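Local coordinates for protein dehalogenase (Rhodospirillaceae, PDB 6A41) that probably catalyses dehalogenation, perhaps of halohydrins, on a Rossmann-type fold related to the short-chain dehydrogenases/reductases, at residues L9-E14 / L33-S38; A17-T22 / S50-A55; K90-E95 / I143-P148; D103-M108 / V150-A155. All coordinates share one frame; numbering follows the deposited sequence.

Contact 1 of 4, residues L9-E14 / L33-S38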
loop_
_atom_site.group_PDB
_atom_site.type_symbol
_atom_site.label_atom_id
_atom_site.label_comp_id
_atom_site.label_asym_id
_atom_site.label_seq_id
_atom_site.Cartn_x
_atom_site.Cartn_y
_atom_site.Cartn_z
ATOM N N LEU A 9 1.274 -28.506 -8.187
ATOM C CA LEU A 9 -0.104 -28.946 -8.048
ATOM C C LEU A 9 -0.999 -27.738 -8.238
ATOM O O LEU A 9 -0.848 -26.745 -7.517
ATOM C CB LEU A 9 -0.236 -29.426 -6.582
ATOM C CG LEU A 9 -1.641 -29.694 -6.158
ATOM C CD1 LEU A 9 -2.249 -30.718 -7.101
ATOM C CD2 LEU A 9 -1.620 -30.146 -4.655
ATOM N N ILE A 10 -1.934 -27.767 -9.166
ATOM C CA ILE A 10 -2.809 -26.671 -9.419
ATOM C C ILE A 10 -4.242 -27.149 -9.008
ATOM O O ILE A 10 -4.689 -28.220 -9.410
ATOM C CB ILE A 10 -2.862 -26.308 -10.888
ATOM C CG1 ILE A 10 -1.440 -26.011 -11.478
ATOM C CG2 ILE A 10 -3.785 -25.082 -11.124
ATOM C CD1 ILE A 10 -1.378 -25.878 -12.990
ATOM N N THR A 11 -4.913 -26.409 -8.170
ATOM C CA THR A 11 -6.254 -26.729 -7.773
ATOM C C THR A 11 -7.301 -26.129 -8.710
ATOM O O THR A 11 -7.070 -25.207 -9.473
ATOM C CB THR A 11 -6.571 -26.256 -6.343
ATOM O OG1 THR A 11 -6.474 -24.820 -6.258
ATOM C CG2 THR A 11 -5.565 -26.840 -5.391
ATOM N N ASN A 12 -8.502 -26.671 -8.617
ATOM C CA ASN A 12 -9.671 -26.207 -9.378
ATOM C C ASN A 12 -9.312 -25.844 -10.796
ATOM O O ASN A 12 -9.680 -24.757 -11.329
ATOM C CB ASN A 12 -10.319 -25.086 -8.596
ATOM C CG ASN A 12 -10.661 -25.443 -7.164
ATOM O OD1 ASN A 12 -11.476 -26.351 -6.911
ATOM N ND2 ASN A 12 -10.004 -24.827 -6.226
ATOM N N VAL A 13 -8.617 -26.757 -11.471
ATOM C CA VAL A 13 -7.952 -26.402 -12.706
ATOM C C VAL A 13 -8.867 -26.009 -13.863
ATOM O O VAL A 13 -8.418 -25.319 -14.824
ATOM C CB VAL A 13 -7.007 -27.525 -13.181
ATOM C CG1 VAL A 13 -7.725 -28.641 -13.898
ATOM C CG2 VAL A 13 -5.870 -27.006 -14.013
ATOM N N GLU A 14 -10.123 -26.406 -13.782
ATOM C CA GLU A 14 -11.097 -25.978 -14.729
ATOM C C GLU A 14 -11.584 -24.593 -14.521
ATOM O O GLU A 14 -12.253 -24.106 -15.389
ATOM C CB GLU A 14 -12.324 -26.982 -14.842
ATOM C CG GLU A 14 -11.924 -28.322 -15.352
ATOM C CD GLU A 14 -11.333 -28.232 -16.738
ATOM O OE1 GLU A 14 -11.993 -27.708 -17.677
ATOM O OE2 GLU A 14 -10.191 -28.699 -16.943
ATOM N N LEU A 33 0.407 -31.663 -11.743
ATOM C CA LEU A 33 -0.641 -32.403 -11.121
ATOM C C LEU A 33 -1.844 -31.483 -10.925
ATOM O O LEU A 33 -1.683 -30.345 -10.451
ATOM C CB LEU A 33 -0.208 -32.840 -9.742
ATOM C CG LEU A 33 1.083 -33.613 -9.646
ATOM C CD1 LEU A 33 1.332 -34.037 -8.243
ATOM C CD2 LEU A 33 1.147 -34.750 -10.695
ATOM N N ALA A 34 -3.009 -31.932 -11.288
ATOM C CA ALA A 34 -4.172 -31.057 -11.298
ATOM C C ALA A 34 -5.286 -31.699 -10.524
ATOM O O ALA A 34 -5.630 -32.858 -10.797
ATOM C CB ALA A 34 -4.639 -30.770 -12.728
ATOM N N HIS A 35 -5.892 -30.908 -9.669
ATOM C CA HIS A 35 -7.161 -31.201 -8.986
ATOM C C HIS A 35 -8.325 -30.463 -9.672
ATOM O O HIS A 35 -8.157 -29.360 -10.195
ATOM C CB HIS A 35 -7.078 -30.776 -7.527
ATOM C CG HIS A 35 -8.411 -30.487 -6.908
ATOM N ND1 HIS A 35 -8.941 -29.222 -6.922
ATOM C CD2 HIS A 35 -9.329 -31.287 -6.283
ATOM C CE1 HIS A 35 -10.158 -29.259 -6.380
ATOM N NE2 HIS A 35 -10.422 -30.492 -5.981
ATOM N N ASP A 36 -9.487 -31.091 -9.681
ATOM C CA ASP A 36 -10.706 -30.403 -10.009
ATOM C C ASP A 36 -11.880 -31.211 -9.407
ATOM O O ASP A 36 -11.865 -32.427 -9.467
ATOM C CB ASP A 36 -10.869 -30.181 -11.543
ATOM C CG ASP A 36 -12.014 -29.211 -11.884
ATOM O OD1 ASP A 36 -11.747 -27.948 -11.811
ATOM O OD2 ASP A 36 -13.189 -29.722 -12.181
ATOM N N PRO A 37 -12.949 -30.526 -8.962
ATOM C CA PRO A 37 -14.120 -31.292 -8.550
ATOM C C PRO A 37 -14.683 -32.187 -9.594
ATOM O O PRO A 37 -15.365 -33.119 -9.260
ATOM C CB PRO A 37 -15.191 -30.223 -8.273
ATOM C CG PRO A 37 -14.386 -29.066 -7.953
ATOM C CD PRO A 37 -13.168 -29.087 -8.794
ATOM N N SER A 38 -14.448 -31.939 -10.849
ATOM C CA SER A 38 -14.945 -32.816 -11.901
ATOM C C SER A 38 -14.124 -34.057 -12.132
ATOM O O SER A 38 -14.598 -34.963 -12.738
ATOM C CB SER A 38 -15.071 -32.090 -13.206
ATOM O OG SER A 38 -13.865 -31.782 -13.841
#
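Asn12 N donates to His35 ND1 at 3.1 Å. The bond is nearly straight, and the donor sits slightly out of the imidazole plane. With CG swung anti to the backbone N (chi1 156°), the His35 ring lies against the loop that leaves strand 7-10. The Asn12 side chain runs beside it in the same direction, its amide turned almost perpendicular to the ring, and Asn12 OD1 comes within 3.2 Å of His35 CE1.

Further along, Val13 N gives its hydrogen to His35 O (2.9 Å). Glu14 N bonds Asp36 OD1 at 3.0 Å, approaching from above the carboxylate plane. The other oxygen, Asp36 OD2, closes an Asx turn: Ser38 N and Ser38 OG both donate to it, from opposite faces, which limits the rotation of the carboxylate. On the apolar side Val13 CG1 rests on Ala34 CB at 3.9 Å.

Parallel strand pairing sets the register behind this loop, through Ile10 N to Leu33 O (2.9 Å) and His35 N to Ile10 O (3.0 Å). From the next strand over, the backbone of Asn83 bonds both polar ends, its N to Thr11 OG1 and its O to Asn12 ND2. His19 bonds Glu14 OE2.

This is the start of a Rossmann beta-alpha-beta unit. The loop after strand 7-10 probably corresponds to the glycine-rich dinucleotide loop of related oxidoreductases, with Asn12 at a place where they usually carry glycine.

Contact 2 of 4, residues A17-T22 / S50-A55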
loop_
_atom_site.group_PDB
_atom_site.type_symbol
_atom_site.label_atom_id
_atom_site.label_comp_id
_atom_site.label_asym_id
_atom_site.label_seq_id
_atom_site.Cartn_x
_atom_site.Cartn_y
_atom_site.Cartn_z
ATOM N N ALA A 17 -7.436 -19.494 -13.336
ATOM C CA ALA A 17 -6.133 -19.478 -13.975
ATOM C C ALA A 17 -5.606 -20.883 -14.291
ATOM O O ALA A 17 -4.440 -21.066 -14.709
ATOM C CB ALA A 17 -5.135 -18.800 -13.083
ATOM N N GLY A 18 -6.440 -21.906 -14.120
ATOM C CA GLY A 18 -5.933 -23.314 -14.261
ATOM C C GLY A 18 -5.308 -23.684 -15.608
ATOM O O GLY A 18 -4.235 -24.337 -15.684
ATOM N N HIS A 19 -6.018 -23.391 -16.677
ATOM C CA HIS A 19 -5.540 -23.734 -17.970
ATOM C C HIS A 19 -4.318 -22.969 -18.383
ATOM O O HIS A 19 -3.381 -23.560 -18.938
ATOM C CB HIS A 19 -6.646 -23.584 -19.025
ATOM C CG HIS A 19 -7.669 -24.670 -18.925
ATOM N ND1 HIS A 19 -8.464 -25.021 -19.994
ATOM C CD2 HIS A 19 -7.887 -25.595 -17.962
ATOM C CE1 HIS A 19 -9.232 -26.044 -19.622
ATOM N NE2 HIS A 19 -8.907 -26.402 -18.397
ATOM N N GLY A 20 -4.350 -21.642 -18.164
ATOM C CA GLY A 20 -3.140 -20.775 -18.496
ATOM C C GLY A 20 -1.941 -21.313 -17.740
ATOM O O GLY A 20 -0.877 -21.443 -18.292
ATOM N N THR A 21 -2.122 -21.590 -16.424
ATOM C CA THR A 21 -1.034 -22.012 -15.644
ATOM C C THR A 21 -0.552 -23.403 -16.129
ATOM O O THR A 21 0.599 -23.607 -16.235
ATOM C CB THR A 21 -1.369 -22.072 -14.153
ATOM O OG1 THR A 21 -1.856 -20.752 -13.736
ATOM C CG2 THR A 21 -0.118 -22.438 -13.349
ATOM N N THR A 22 -1.460 -24.338 -16.401
ATOM C CA THR A 22 -1.035 -25.677 -16.853
ATOM C C THR A 22 -0.158 -25.575 -18.097
ATOM O O THR A 22 0.934 -26.174 -18.203
ATOM C CB THR A 22 -2.270 -26.508 -17.231
ATOM O OG1 THR A 22 -3.043 -26.763 -16.083
ATOM C CG2 THR A 22 -1.864 -27.841 -17.838
ATOM N N SER A 50 -5.856 -34.894 -22.402
ATOM C CA SER A 50 -5.666 -34.862 -23.826
ATOM C C SER A 50 -5.389 -33.417 -24.312
ATOM O O SER A 50 -4.648 -33.187 -25.265
ATOM C CB SER A 50 -6.832 -35.558 -24.498
ATOM O OG SER A 50 -7.809 -34.605 -24.694
ATOM N N GLN A 51 -5.975 -32.418 -23.660
ATOM C CA GLN A 51 -5.694 -31.000 -23.950
ATOM C C GLN A 51 -4.298 -30.571 -23.487
ATOM O O GLN A 51 -3.655 -29.776 -24.193
ATOM C CB GLN A 51 -6.756 -30.180 -23.263
ATOM C CG GLN A 51 -6.900 -28.728 -23.510
ATOM C CD GLN A 51 -8.236 -28.254 -22.817
ATOM O OE1 GLN A 51 -9.085 -29.055 -22.129
ATOM N NE2 GLN A 51 -8.462 -27.003 -23.010
ATOM N N PHE A 52 -3.799 -31.155 -22.380
ATOM C CA PHE A 52 -2.524 -30.774 -21.797
ATOM C C PHE A 52 -1.647 -31.990 -21.546
ATOM O O PHE A 52 -1.441 -32.394 -20.388
ATOM C CB PHE A 52 -2.798 -30.030 -20.475
ATOM C CG PHE A 52 -3.631 -28.787 -20.647
ATOM C CD1 PHE A 52 -3.101 -27.656 -21.276
ATOM C CD2 PHE A 52 -4.947 -28.742 -20.243
ATOM C CE1 PHE A 52 -3.881 -26.506 -21.515
ATOM C CE2 PHE A 52 -5.694 -27.545 -20.376
ATOM C CZ PHE A 52 -5.182 -26.472 -21.056
ATOM N N PRO A 53 -1.131 -32.640 -22.596
ATOM C CA PRO A 53 -0.376 -33.858 -22.472
ATOM C C PRO A 53 0.861 -33.612 -21.614
ATOM O O PRO A 53 1.562 -32.626 -21.845
ATOM C CB PRO A 53 0.095 -34.133 -23.927
ATOM C CG PRO A 53 -0.970 -33.487 -24.755
ATOM C CD PRO A 53 -1.293 -32.262 -24.027
ATOM N N GLY A 54 1.063 -34.533 -20.668
ATOM C CA GLY A 54 2.080 -34.468 -19.662
ATOM C C GLY A 54 1.493 -34.028 -18.362
ATOM O O GLY A 54 2.118 -34.240 -17.408
ATOM N N ALA A 55 0.345 -33.330 -18.292
ATOM C CA ALA A 55 -0.326 -32.993 -17.024
ATOM C C ALA A 55 -1.100 -34.232 -16.526
ATOM O O ALA A 55 -1.631 -34.944 -17.337
ATOM C CB ALA A 55 -1.296 -31.862 -17.178
#
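Phe52 turns its ring edge onto the face of His19. The pair is a T-shaped stack, with centroids 4.9 Å apart and planes at 71°. Phe52 CE2 stands over the middle of the imidazole, and Phe52 CZ lies 3.7 Å from His19 CG.

Thr22 completes the tight part. Its CG2 points anti to the backbone N and presses on the root of the Phe52 ring, 3.5 Å from Phe52 CG. The same methyl reaches Ala55 CB at 4.1 Å. Thr22 OG1 faces back to its own helix and donates to Gly18 O at 2.7 Å; it is also bonded to Tyr48 OH. The threonine thus splits into a polar branch kept inside and an apolar one given to the ring. Leu26, Arg23 and the Tyr48 ring also touch Phe52.

The outer side is looser. Gln51 is exposed, and its amide stands nearly at right angles to the imidazole. Gln51 NE2 is 3.6 Å from His19 CE1, a van der Waals approach. Gln51 CG covers part of one Phe52 face. His19 NE2 is fixed by Glu14 OE2. With an alanine in place of His19, the Phe52 edge would probably lose the ring face it meets, and Glu14 OE2 this partner.

Phe52 leaves helix 42-51 into a type II turn that ends at Ala55. The contact joins the two successive crossover helices, 18-27 and 42-51, of a Rossmann beta-alpha-beta-alpha-beta half.

Contact 3 of 4, residues K90-E95 / I143-P148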
loop_
_atom_site.group_PDB
_atom_site.type_symbol
_atom_site.label_atom_id
_atom_site.label_comp_id
_atom_site.label_asym_id
_atom_site.label_seq_id
_atom_site.Cartn_x
_atom_site.Cartn_y
_atom_site.Cartn_z
ATOM N N LYS A 90 -23.285 -9.429 -7.855
ATOM C CA LYS A 90 -23.692 -8.016 -7.665
ATOM C C LYS A 90 -24.506 -8.075 -6.425
ATOM O O LYS A 90 -25.499 -8.795 -6.348
ATOM C CB LYS A 90 -24.503 -7.437 -8.843
ATOM C CG LYS A 90 -24.717 -5.913 -8.755
ATOM C CD LYS A 90 -25.260 -5.235 -10.043
ATOM C CE LYS A 90 -25.226 -3.705 -9.847
ATOM N NZ LYS A 90 -26.352 -3.297 -8.939
ATOM N N ALA A 91 -24.102 -7.328 -5.411
ATOM C CA ALA A 91 -24.679 -7.416 -4.083
ATOM C C ALA A 91 -24.641 -6.078 -3.360
ATOM O O ALA A 91 -23.821 -5.933 -2.399
ATOM C CB ALA A 91 -23.940 -8.466 -3.258
ATOM N N PRO A 92 -25.407 -5.084 -3.866
ATOM C CA PRO A 92 -25.555 -3.837 -3.014
ATOM C C PRO A 92 -25.978 -4.166 -1.593
ATOM O O PRO A 92 -26.653 -5.196 -1.381
ATOM C CB PRO A 92 -26.579 -2.983 -3.798
ATOM C CG PRO A 92 -27.192 -3.923 -4.791
ATOM C CD PRO A 92 -26.403 -5.155 -4.952
ATOM N N LEU A 93 -25.577 -3.333 -0.605
ATOM C CA LEU A 93 -25.994 -3.509 0.793
ATOM C C LEU A 93 -27.392 -4.010 0.977
ATOM O O LEU A 93 -27.591 -4.962 1.731
ATOM C CB LEU A 93 -25.928 -2.185 1.538
ATOM C CG LEU A 93 -24.533 -1.967 2.068
ATOM C CD1 LEU A 93 -24.496 -0.565 2.607
ATOM C CD2 LEU A 93 -24.005 -2.920 3.137
ATOM N N GLY A 94 -28.331 -3.382 0.295
ATOM C CA GLY A 94 -29.755 -3.660 0.429
ATOM C C GLY A 94 -30.171 -4.973 -0.114
ATOM O O GLY A 94 -31.239 -5.424 0.226
ATOM N N GLU A 95 -29.408 -5.622 -0.972
ATOM C CA GLU A 95 -29.796 -6.930 -1.506
ATOM C C GLU A 95 -28.825 -8.065 -1.128
ATOM O O GLU A 95 -29.129 -9.188 -1.375
ATOM C CB GLU A 95 -29.810 -6.902 -3.049
ATOM C CG GLU A 95 -30.732 -5.870 -3.667
ATOM C CD GLU A 95 -30.406 -5.660 -5.205
ATOM O OE1 GLU A 95 -30.027 -6.630 -5.876
ATOM O OE2 GLU A 95 -30.441 -4.516 -5.715
ATOM N N ILE A 143 -14.679 -1.998 -5.181
ATOM C CA ILE A 143 -15.687 -2.035 -6.253
ATOM C C ILE A 143 -17.055 -1.850 -5.608
ATOM O O ILE A 143 -17.492 -2.749 -4.871
ATOM C CB ILE A 143 -15.653 -3.347 -7.097
ATOM C CG1 ILE A 143 -14.260 -3.702 -7.607
ATOM C CG2 ILE A 143 -16.649 -3.322 -8.278
ATOM C CD1 ILE A 143 -14.175 -5.069 -8.327
ATOM N N ALA A 144 -17.759 -0.788 -6.012
ATOM C CA ALA A 144 -19.121 -0.539 -5.496
ATOM C C ALA A 144 -20.023 -1.719 -5.889
ATOM O O ALA A 144 -19.899 -2.258 -7.001
ATOM C CB ALA A 144 -19.693 0.750 -5.990
ATOM N N ASN A 145 -20.892 -2.103 -4.954
ATOM C CA ASN A 145 -21.869 -3.182 -5.185
ATOM C C ASN A 145 -21.302 -4.604 -5.245
ATOM O O ASN A 145 -22.075 -5.560 -5.465
ATOM C CB ASN A 145 -22.840 -2.874 -6.369
ATOM C CG ASN A 145 -23.405 -1.492 -6.265
ATOM O OD1 ASN A 145 -23.939 -1.173 -5.253
ATOM N ND2 ASN A 145 -23.314 -0.657 -7.348
ATOM N N TYR A 146 -20.008 -4.787 -4.928
ATOM C CA TYR A 146 -19.474 -6.093 -4.894
ATOM C C TYR A 146 -18.687 -6.317 -3.612
ATOM O O TYR A 146 -17.729 -7.041 -3.620
ATOM C CB TYR A 146 -18.566 -6.377 -6.076
ATOM C CG TYR A 146 -19.365 -6.446 -7.360
ATOM C CD1 TYR A 146 -19.797 -5.278 -7.982
ATOM C CD2 TYR A 146 -19.723 -7.627 -7.878
ATOM C CE1 TYR A 146 -20.540 -5.278 -9.171
ATOM C CE2 TYR A 146 -20.437 -7.685 -9.051
ATOM C CZ TYR A 146 -20.823 -6.489 -9.694
ATOM O OH TYR A 146 -21.630 -6.566 -10.809
ATOM N N ALA A 147 -19.038 -5.598 -2.549
ATOM C CA ALA A 147 -18.179 -5.614 -1.420
ATOM C C ALA A 147 -17.977 -6.979 -0.789
ATOM O O ALA A 147 -16.910 -7.281 -0.284
ATOM C CB ALA A 147 -18.723 -4.645 -0.390
ATOM N N PRO A 148 -19.033 -7.809 -0.742
ATOM C CA PRO A 148 -18.766 -9.209 -0.236
ATOM C C PRO A 148 -17.686 -9.982 -1.013
ATOM O O PRO A 148 -16.789 -10.572 -0.355
ATOM C CB PRO A 148 -20.127 -9.880 -0.293
ATOM C CG PRO A 148 -21.073 -8.693 -0.122
ATOM C CD PRO A 148 -20.443 -7.712 -1.136
HETATM O O HOH W 1 -21.633 -4.387 -1.932
#
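Lys90 overlaps the Tyr146 ring. Its CA sits over one face, 4.0 Å from the Tyr146 ring centroid and 29° off the normal, which makes a CH-pi contact. The extended chain, CG anti to the backbone N (chi1 -170°), carries CB and CG past the phenol end, with Lys90 CB 3.6 Å from Tyr146 OH.

Tyr146 ends a type II beta turn that starts at Ile143 and is also the N-cap residue of helix 147-158. In this Rossmann-type fold the contact pins the loop after strand 79-83 to the start of that helix. A single direct bond ties the backbones: Ala91 N donates to Asn145 O at 2.7 Å. Asn145 takes the third place of the turn with positive phi, and its OD1 lies 3.5 Å from Pro92 CB. Ala91 CB packs on Pro148 CD at 4.2 Å.

The second subunit closes in on the same loops. Its Glu166 bonds Leu93 N and, weakly, Asn145 N, while its Gln117 bonds Leu93 O and its Phe113 packs on Leu93 and Pro148.

One water bridges the segments: it donates to Ala91 O (2.7 Å) and accepts from Ala147 N (2.9 Å), the first amide of the helix.

Contact 4 of 4, residues D103-M108 / V150-A155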
loop_
_atom_site.group_PDB
_atom_site.type_symbol
_atom_site.label_atom_id
_atom_site.label_comp_id
_atom_site.label_asym_id
_atom_site.label_seq_id
_atom_site.Cartn_x
_atom_site.Cartn_y
_atom_site.Cartn_z
ATOM N N ASP A 103 -20.306 -18.123 2.030
ATOM C CA ASP A 103 -19.867 -19.004 0.947
ATOM C C ASP A 103 -18.630 -18.450 0.182
ATOM O O ASP A 103 -17.713 -19.226 -0.109
ATOM C CB ASP A 103 -20.998 -19.317 -0.037
ATOM C CG ASP A 103 -22.115 -20.145 0.621
ATOM O OD1 ASP A 103 -21.988 -20.593 1.813
ATOM O OD2 ASP A 103 -23.172 -20.313 0.021
ATOM N N ALA A 104 -18.598 -17.137 -0.127
ATOM C CA ALA A 104 -17.431 -16.523 -0.757
ATOM C C ALA A 104 -16.227 -16.642 0.081
ATOM O O ALA A 104 -15.133 -16.974 -0.423
ATOM C CB ALA A 104 -17.726 -15.081 -1.060
ATOM N N LEU A 105 -16.390 -16.415 1.381
ATOM C CA LEU A 105 -15.251 -16.555 2.284
ATOM C C LEU A 105 -14.830 -17.972 2.364
ATOM O O LEU A 105 -13.593 -18.264 2.527
ATOM C CB LEU A 105 -15.650 -16.074 3.670
ATOM C CG LEU A 105 -15.838 -14.568 3.773
ATOM C CD1 LEU A 105 -16.618 -14.145 4.983
ATOM C CD2 LEU A 105 -14.513 -13.818 3.764
ATOM N N GLU A 106 -15.786 -18.887 2.359
ATOM C CA GLU A 106 -15.405 -20.320 2.420
ATOM C C GLU A 106 -14.504 -20.735 1.250
ATOM O O GLU A 106 -13.492 -21.446 1.427
ATOM C CB GLU A 106 -16.609 -21.223 2.463
ATOM C CG GLU A 106 -16.303 -22.702 2.587
ATOM C CD GLU A 106 -15.860 -23.061 4.028
ATOM O OE1 GLU A 106 -16.125 -22.271 4.981
ATOM O OE2 GLU A 106 -15.174 -24.084 4.175
ATOM N N VAL A 107 -14.937 -20.338 0.043
ATOM C CA VAL A 107 -14.253 -20.734 -1.172
ATOM C C VAL A 107 -12.890 -20.031 -1.355
ATOM O O VAL A 107 -11.946 -20.645 -1.829
ATOM C CB VAL A 107 -15.201 -20.571 -2.362
ATOM C CG1 VAL A 107 -14.439 -20.774 -3.663
ATOM C CG2 VAL A 107 -16.427 -21.492 -2.265
HETATM N N MSE A 108 -12.760 -18.758 -0.942
HETATM C CA MSE A 108 -11.684 -17.934 -1.334
HETATM C C MSE A 108 -10.690 -17.728 -0.187
HETATM O O MSE A 108 -9.596 -17.234 -0.450
HETATM C CB MSE A 108 -12.090 -16.564 -2.018
HETATM C CG MSE A 108 -12.781 -16.962 -3.338
HETATM SE SE MSE A 108 -13.273 -15.438 -4.430
HETATM C CE MSE A 108 -14.621 -14.614 -3.217
ATOM N N VAL A 150 -15.249 -8.616 -2.762
ATOM C CA VAL A 150 -13.956 -7.941 -2.621
ATOM C C VAL A 150 -13.362 -8.296 -1.252
ATOM O O VAL A 150 -12.168 -8.536 -1.075
ATOM C CB VAL A 150 -14.094 -6.402 -2.847
ATOM C CG1 VAL A 150 -12.754 -5.722 -2.621
ATOM C CG2 VAL A 150 -14.546 -6.123 -4.272
ATOM N N SER A 151 -14.237 -8.279 -0.258
ATOM C CA SER A 151 -13.855 -8.577 1.095
ATOM C C SER A 151 -13.315 -10.006 1.197
ATOM O O SER A 151 -12.282 -10.247 1.843
ATOM C CB SER A 151 -15.075 -8.373 2.073
ATOM O OG SER A 151 -14.721 -8.904 3.405
ATOM N N ALA A 152 -13.962 -10.958 0.551
ATOM C CA ALA A 152 -13.472 -12.329 0.611
ATOM C C ALA A 152 -12.138 -12.462 -0.114
ATOM O O ALA A 152 -11.300 -13.188 0.339
ATOM C CB ALA A 152 -14.490 -13.272 -0.014
ATOM N N ARG A 153 -11.924 -11.758 -1.229
ATOM C CA ARG A 153 -10.592 -11.736 -1.897
ATOM C C ARG A 153 -9.585 -11.082 -0.977
ATOM O O ARG A 153 -8.454 -11.472 -0.920
ATOM C CB ARG A 153 -10.670 -10.930 -3.164
ATOM C CG ARG A 153 -11.354 -11.693 -4.275
ATOM C CD ARG A 153 -10.603 -12.935 -4.669
ATOM N NE ARG A 153 -11.031 -13.611 -5.881
ATOM C CZ ARG A 153 -10.577 -14.824 -6.231
ATOM N NH1 ARG A 153 -9.777 -15.548 -5.445
ATOM N NH2 ARG A 153 -10.992 -15.345 -7.334
ATOM N N ALA A 154 -10.003 -10.015 -0.297
ATOM C CA ALA A 154 -9.085 -9.401 0.699
ATOM C C ALA A 154 -8.661 -10.429 1.785
ATOM O O ALA A 154 -7.564 -10.344 2.258
ATOM C CB ALA A 154 -9.729 -8.208 1.377
ATOM N N ALA A 155 -9.596 -11.277 2.228
ATOM C CA ALA A 155 -9.283 -12.301 3.261
ATOM C C ALA A 155 -8.236 -13.242 2.731
ATOM O O ALA A 155 -7.284 -13.579 3.442
ATOM C CB ALA A 155 -10.527 -13.069 3.684
#
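Two bends bring Met108 and Arg153 together. The Met108 chain, present as selenomethionine, runs out extended and then kinks at its last torsion (chi3 -65°). Arg153 starts off away from helix 98-126 but folds back at chi2 (-63°). The selenium ends up over the centre of one guanidinium face, with Met108 SE 3.2 Å from Arg153 NE, and the two chains cross at about a right angle. The kink also drops Met108 CE onto Ala152 CB at a tight 3.5 Å.

Ala152 is central to the apolar part. Its CB meets Ala104 CB at 3.9 Å and Leu105 CD2 at 3.8 Å. Leu105 CD2 continues to Ala155 CB (4.1 Å). The axes of segments 103-108 and 150-155 approach to 8.7 Å and cross at -30°, with alanines at the contact.

Arg153 bonds Tyr149 OH through NE and Asp84 O through NH2, in a Tyr-x-x-x-Arg spacing as in halohydrin dehalogenases. A leucine at Arg153 would probably leave Tyr149 OH and Asp84 O without these donors and bare the selenium side of Met108.

Strand 129-136 touches the arginine through Ser135 and Ser136. Both helices face the second subunit: Glu106 of helix 98-126 pairs with its Arg102, and helix 147-158 packs Ala155 on its counterpart there.

Overall arrangement
Contacts 1 and 2 come first along the chain and interlock, their segments alternating; contacts 3 and 4 follow and interlock in the same way. The first pair has centres 10 Å apart and meets directly through Glu14 and His19. It shapes the opening Rossmann half, strands 7-10 and 31-34 with helices 18-27 and 42-51. The second pair has centres 14 Å apart, shares helix 147-158 and touches the second subunit. Contact 4 is nearer to contact 1, about 6 Å between nearest atoms, than contact 3 is, at about 17 Å. The fold therefore has its first crossovers on one side and a subunit-facing side of helices and loops on the other.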